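Local structure of neutral proteinase inhibitor ScNPI (Streptomyces caespitosus, 4HWX) at residues A[40-43]-A[44-47]; A[55-58]-A[59-62]. The protein inhibits serine-type endopeptidases as a secreted homodimer of the Streptomyces subtilisin inhibitor family, and probably targets a second peptidase class as well. One frame throughout, in Å; residues are numbered along the deposited sequence.

Overall arrangement
Two short turns of one chain illustrate how local hydrogen bonds begin a helical segment while the side chains fasten it to a sheet. Contact 1 (40-43 with 44-47) opens helix 43-52 next to strands 23-32 and 36-37; contact 2 (55-58 with 59-62) follows soon after that helix and is a 3-10 turn beside strand 88-96. Their centres lie 16 Å apart and their nearest atoms about 6 Å, without touching. V111 links them indirectly, since H40 bonds to its carbonyl and L60 packs on it. Both lie away from H4, which binds zinc in a structure of this protein, and both are plain structural packing within the subtilisin inhibitor fold.

Contact 1: A[40-43]-A[44-47]; sequences HPAP and RAAC
The carbonyl oxygen of A42 receives the backbone N-H of A46, with N to O at 3.0 Å, and that of P43 likewise receives C47, its N lying 2.9 Å from P43 O. These i to i+4 bonds open the alpha-helix, with A42 as its N-cap. Just upstream, H40 ND1 accepts the backbone N-H of A42, with N to ND1 at 3.0 Å and the donor tilted 16° from the imidazole plane. With CG anti to the backbone N (chi1 -165°), the H40 ring also meets the methyl of A46: CB sits over one face in a CH-pi contact, 3.7 Å from the centroid. P41 CD lies over the opposite face, NE2 bonds to the carbonyl of V111, and the two engaged nitrogens together fix the ring's rotation. Replacing H40 by alanine is likely to cost the A42 N-H its acceptor and the V111 carbonyl its donor, and to leave a gap beside the A46 methyl. C47 SG is disulfide-bonded to C32, and the guanidinium of R44 bonds to the carbonyls of A33 and Y34. P43, A46 and C47 pack on L30 of strand 23-32, and P43, R44 and C47 also meet A36 of strand 36-37.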
ATOM      1  N   HIS A  40       9.143   7.441  -3.341  1.00 33.89           N
ATOM      2  CA  HIS A  40      10.392   6.751  -3.027  1.00 32.91           C
ATOM      3  C   HIS A  40      11.575   7.541  -3.656  1.00 36.76           C
ATOM      4  O   HIS A  40      11.461   7.954  -4.809  1.00 37.68           O
ATOM      5  CB  HIS A  40      10.368   5.283  -3.502  1.00 33.39           C
ATOM      6  CG  HIS A  40      11.459   4.483  -2.880  1.00 35.54           C
ATOM      7  ND1 HIS A  40      12.770   4.624  -3.285  1.00 37.19           N
ATOM      8  CD2 HIS A  40      11.407   3.596  -1.855  1.00 36.12           C
ATOM      9  CE1 HIS A  40      13.478   3.833  -2.498  1.00 35.91           C
ATOM     10  NE2 HIS A  40      12.702   3.177  -1.634  1.00 35.69           N
ATOM     11  N   PRO A  41      12.670   7.819  -2.920  1.00 36.86           N
ATOM     12  CA  PRO A  41      13.739   8.663  -3.493  1.00 38.42           C
ATOM     13  C   PRO A  41      14.639   7.980  -4.537  1.00 44.32           C
ATOM     14  O   PRO A  41      15.323   8.689  -5.276  1.00 44.84           O
ATOM     15  CB  PRO A  41      14.546   9.095  -2.274  1.00 40.56           C
ATOM     16  CG  PRO A  41      14.292   8.081  -1.253  1.00 43.93           C
ATOM     17  CD  PRO A  41      12.965   7.453  -1.515  1.00 38.28           C
ATOM     18  N   ALA A  42      14.632   6.635  -4.622  1.00 40.58           N
ATOM     19  CA  ALA A  42      15.431   5.879  -5.617  1.00 39.85           C
ATOM     20  C   ALA A  42      14.493   4.838  -6.248  1.00 41.37           C
ATOM     21  O   ALA A  42      14.616   3.651  -5.946  1.00 39.24           O
ATOM     22  CB  ALA A  42      16.641   5.231  -4.938  1.00 40.27           C
ATOM     23  N   PRO A  43      13.466   5.274  -7.031  1.00 38.62           N
ATOM     24  CA  PRO A  43      12.434   4.322  -7.485  1.00 37.62           C
ATOM     25  C   PRO A  43      12.922   3.122  -8.296  1.00 39.84           C
ATOM     26  O   PRO A  43      12.549   2.005  -7.946  1.00 36.87           O
ATOM     27  CB  PRO A  43      11.480   5.176  -8.312  1.00 39.97           C
ATOM     28  CG  PRO A  43      11.716   6.558  -7.873  1.00 44.94           C
ATOM     29  CD  PRO A  43      13.146   6.646  -7.473  1.00 41.01           C
ATOM     30  N   ARG A  44      13.726   3.330  -9.360  1.00 36.34           N
ATOM     31  CA  ARG A  44      14.178   2.192 -10.168  1.00 35.53           C
ATOM     32  C   ARG A  44      15.006   1.202  -9.348  1.00 37.04           C
ATOM     33  O   ARG A  44      14.785  -0.001  -9.470  1.00 36.40           O
ATOM     34  CB  ARG A  44      14.939   2.637 -11.426  1.00 33.02           C
ATOM     35  CG  ARG A  44      15.180   1.465 -12.390  1.00 33.88           C
ATOM     36  CD  ARG A  44      13.889   0.958 -13.003  1.00 33.35           C
ATOM     37  NE  ARG A  44      13.437   1.844 -14.077  1.00 41.75           N
ATOM     38  CZ  ARG A  44      12.320   1.668 -14.771  1.00 55.90           C
ATOM     39  NH1 ARG A  44      11.513   0.655 -14.492  1.00 42.75           N
ATOM     40  NH2 ARG A  44      12.002   2.502 -15.752  1.00 41.35           N
ATOM     41  N   ALA A  45      15.921   1.702  -8.496  1.00 34.57           N
ATOM     42  CA  ALA A  45      16.754   0.859  -7.637  1.00 35.57           C
ATOM     43  C   ALA A  45      15.892   0.017  -6.655  1.00 36.29           C
ATOM     44  O   ALA A  45      16.181  -1.175  -6.450  1.00 33.95           O
ATOM     45  CB  ALA A  45      17.755   1.715  -6.875  1.00 37.16           C
ATOM     46  N   ALA A  46      14.815   0.621  -6.089  1.00 32.01           N
ATOM     47  CA  ALA A  46      13.876  -0.083  -5.195  1.00 30.97           C
ATOM     48  C   ALA A  46      13.100  -1.167  -5.997  1.00 34.77           C
ATOM     49  O   ALA A  46      13.002  -2.301  -5.538  1.00 33.14           O
ATOM     50  CB  ALA A  46      12.912   0.919  -4.562  1.00 31.12           C
ATOM     51  N   CYS A  47      12.627  -0.839  -7.219  1.00 34.45           N
ATOM     52  CA  CYS A  47      11.934  -1.793  -8.110  1.00 35.76           C
ATOM     53  C   CYS A  47      12.807  -3.014  -8.399  1.00 37.41           C
ATOM     54  O   CYS A  47      12.316  -4.139  -8.264  1.00 35.21           O
ATOM     55  CB  CYS A  47      11.508  -1.115  -9.406  1.00 37.35           C
ATOM     56  SG  CYS A  47      10.219   0.128  -9.167  1.00 40.65           S
TER

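Contact 2: A[55-58]-A[59-62]; sequences GELN and RLLA
R59 lays its guanidinium over E56, whose CB stands 4.0 Å above the centre of one face. The arginine chain, extended from CG to NE, runs back alongside the turn, and R59 CB comes within 3.2 Å of E56 O. The arginine packs on the aliphatic root of the glutamate and is not ion-paired with it: E56 OE2 and R59 NH2 remain 6.5 Å apart, and R59 NH1 bonds instead to the carbonyl of T53. A chi1 of 179° sets CG of E56 beside the carbonyl carbon, a bend at chi2 curls the side chain forward over the turn, and E56 OE1 accepts the backbone N-H of N58 on the anti lone pair, with N to OE1 at 3.1 Å. One residue thus binds the start of the turn twice, for its carbonyl also takes the N-H of R59, with E56 O to R59 N at 3.0 Å. Two more i to i+3 bonds follow, L60 N to L57 O and L61 N to N58 O, each donor standing well above its carbonyl plane. The side chains of L57 and L60 run alongside one another in a common direction, with L57 CG 3.9 Å from L60 CD1. L57 and L61 both reach W92 of strand 88-96, whose indole NE1 bonds to N58 OD1, while L60 packs on N109 and V111. Three successive i to i+3 bonds are the signature of a 3-10 turn, here an amphipathic one setting L57 and L61 against the antiparallel sheet of the subtilisin inhibitor fold and L60 against neighbouring loops, with N58 and R59 more exposed.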
ATOM      1  N   GLY A  55       9.463 -12.114  -4.963  1.00 42.81           N
ATOM      2  CA  GLY A  55       8.235 -12.040  -4.171  1.00 41.76           C
ATOM      3  C   GLY A  55       8.329 -12.407  -2.699  1.00 44.33           C
ATOM      4  O   GLY A  55       7.331 -12.297  -1.979  1.00 43.38           O
ATOM      5  N   GLU A  56       9.507 -12.884  -2.233  1.00 40.26           N
ATOM      6  CA  GLU A  56       9.682 -13.243  -0.827  1.00 38.87           C
ATOM      7  C   GLU A  56      10.467 -12.114  -0.162  1.00 37.97           C
ATOM      8  O   GLU A  56      11.700 -12.104  -0.185  1.00 35.76           O
ATOM      9  CB  GLU A  56      10.350 -14.633  -0.662  1.00 41.43           C
ATOM     10  CG  GLU A  56      10.570 -15.043   0.796  1.00 53.58           C
ATOM     11  CD  GLU A  56       9.387 -14.831   1.728  1.00 70.76           C
ATOM     12  OE1 GLU A  56       9.359 -13.807   2.460  1.00 42.61           O
ATOM     13  OE2 GLU A  56       8.459 -15.674   1.680  1.00 59.79           O
ATOM     14  N   LEU A  57       9.739 -11.144   0.418  1.00 33.23           N
ATOM     15  CA  LEU A  57      10.337  -9.942   0.993  1.00 31.82           C
ATOM     16  C   LEU A  57      11.221 -10.189   2.209  1.00 32.29           C
ATOM     17  O   LEU A  57      11.966  -9.285   2.571  1.00 30.32           O
ATOM     18  CB  LEU A  57       9.286  -8.860   1.284  1.00 31.64           C
ATOM     19  CG  LEU A  57       8.970  -7.965   0.067  1.00 35.83           C
ATOM     20  CD1 LEU A  57       8.329  -8.752  -1.088  1.00 36.78           C
ATOM     21  CD2 LEU A  57       8.047  -6.830   0.456  1.00 35.05           C
ATOM     22  N   ASN A  58      11.255 -11.411   2.767  1.00 30.70           N
ATOM     23  CA  ASN A  58      12.234 -11.701   3.832  1.00 30.12           C
ATOM     24  C   ASN A  58      13.661 -11.611   3.245  1.00 32.81           C
ATOM     25  O   ASN A  58      14.620 -11.425   3.987  1.00 31.76           O
ATOM     26  CB  ASN A  58      12.005 -13.090   4.443  1.00 31.00           C
ATOM     27  CG  ASN A  58      10.915 -13.142   5.474  1.00 46.86           C
ATOM     28  OD1 ASN A  58      10.434 -12.122   5.972  1.00 41.19           O
ATOM     29  ND2 ASN A  58      10.508 -14.351   5.822  1.00 38.86           N
ATOM     30  N   ARG A  59      13.781 -11.749   1.903  1.00 30.74           N
ATOM     31  CA  ARG A  59      15.051 -11.648   1.171  1.00 31.20           C
ATOM     32  C   ARG A  59      15.575 -10.198   1.137  1.00 32.56           C
ATOM     33  O   ARG A  59      16.716  -9.996   0.728  1.00 32.33           O
ATOM     34  CB  ARG A  59      14.940 -12.232  -0.254  1.00 30.08           C
ATOM     35  CG  ARG A  59      14.810 -13.746  -0.217  1.00 34.42           C
ATOM     36  CD  ARG A  59      14.616 -14.397  -1.568  1.00 38.98           C
ATOM     37  NE  ARG A  59      14.272 -15.807  -1.382  1.00 50.72           N
ATOM     38  CZ  ARG A  59      13.618 -16.565  -2.259  1.00 64.61           C
ATOM     39  NH1 ARG A  59      13.227 -16.059  -3.423  1.00 49.57           N
ATOM     40  NH2 ARG A  59      13.347 -17.830  -1.978  1.00 55.48           N
ATOM     41  N   LEU A  60      14.770  -9.198   1.592  1.00 28.74           N
ATOM     42  CA  LEU A  60      15.228  -7.798   1.712  1.00 27.75           C
ATOM     43  C   LEU A  60      16.219  -7.689   2.893  1.00 32.53           C
ATOM     44  O   LEU A  60      17.023  -6.771   2.941  1.00 32.01           O
ATOM     45  CB  LEU A  60      14.053  -6.809   1.910  1.00 27.01           C
ATOM     46  CG  LEU A  60      13.093  -6.603   0.725  1.00 30.63           C
ATOM     47  CD1 LEU A  60      11.968  -5.675   1.092  1.00 29.86           C
ATOM     48  CD2 LEU A  60      13.814  -6.068  -0.501  1.00 32.93           C
ATOM     49  N   LEU A  61      16.128  -8.623   3.856  1.00 30.32           N
ATOM     50  CA  LEU A  61      17.022  -8.663   5.002  1.00 31.31           C
ATOM     51  C   LEU A  61      18.251  -9.446   4.600  1.00 35.98           C
ATOM     52  O   LEU A  61      18.137 -10.412   3.845  1.00 35.79           O
ATOM     53  CB  LEU A  61      16.342  -9.288   6.238  1.00 32.17           C
ATOM     54  CG  LEU A  61      15.376  -8.391   7.014  1.00 37.89           C
ATOM     55  CD1 LEU A  61      14.027  -8.397   6.396  1.00 39.20           C
ATOM     56  CD2 LEU A  61      15.215  -8.885   8.431  1.00 41.16           C
ATOM     57  N   ALA A  62      19.430  -8.993   5.033  1.00 32.82           N
ATOM     58  CA  ALA A  62      20.687  -9.677   4.708  1.00 33.93           C
ATOM     59  C   ALA A  62      21.578  -9.753   5.940  1.00 37.65           C
ATOM     60  O   ALA A  62      21.441  -8.912   6.835  1.00 35.56           O
ATOM     61  CB  ALA A  62      21.400  -8.941   3.581  1.00 35.39           C
TER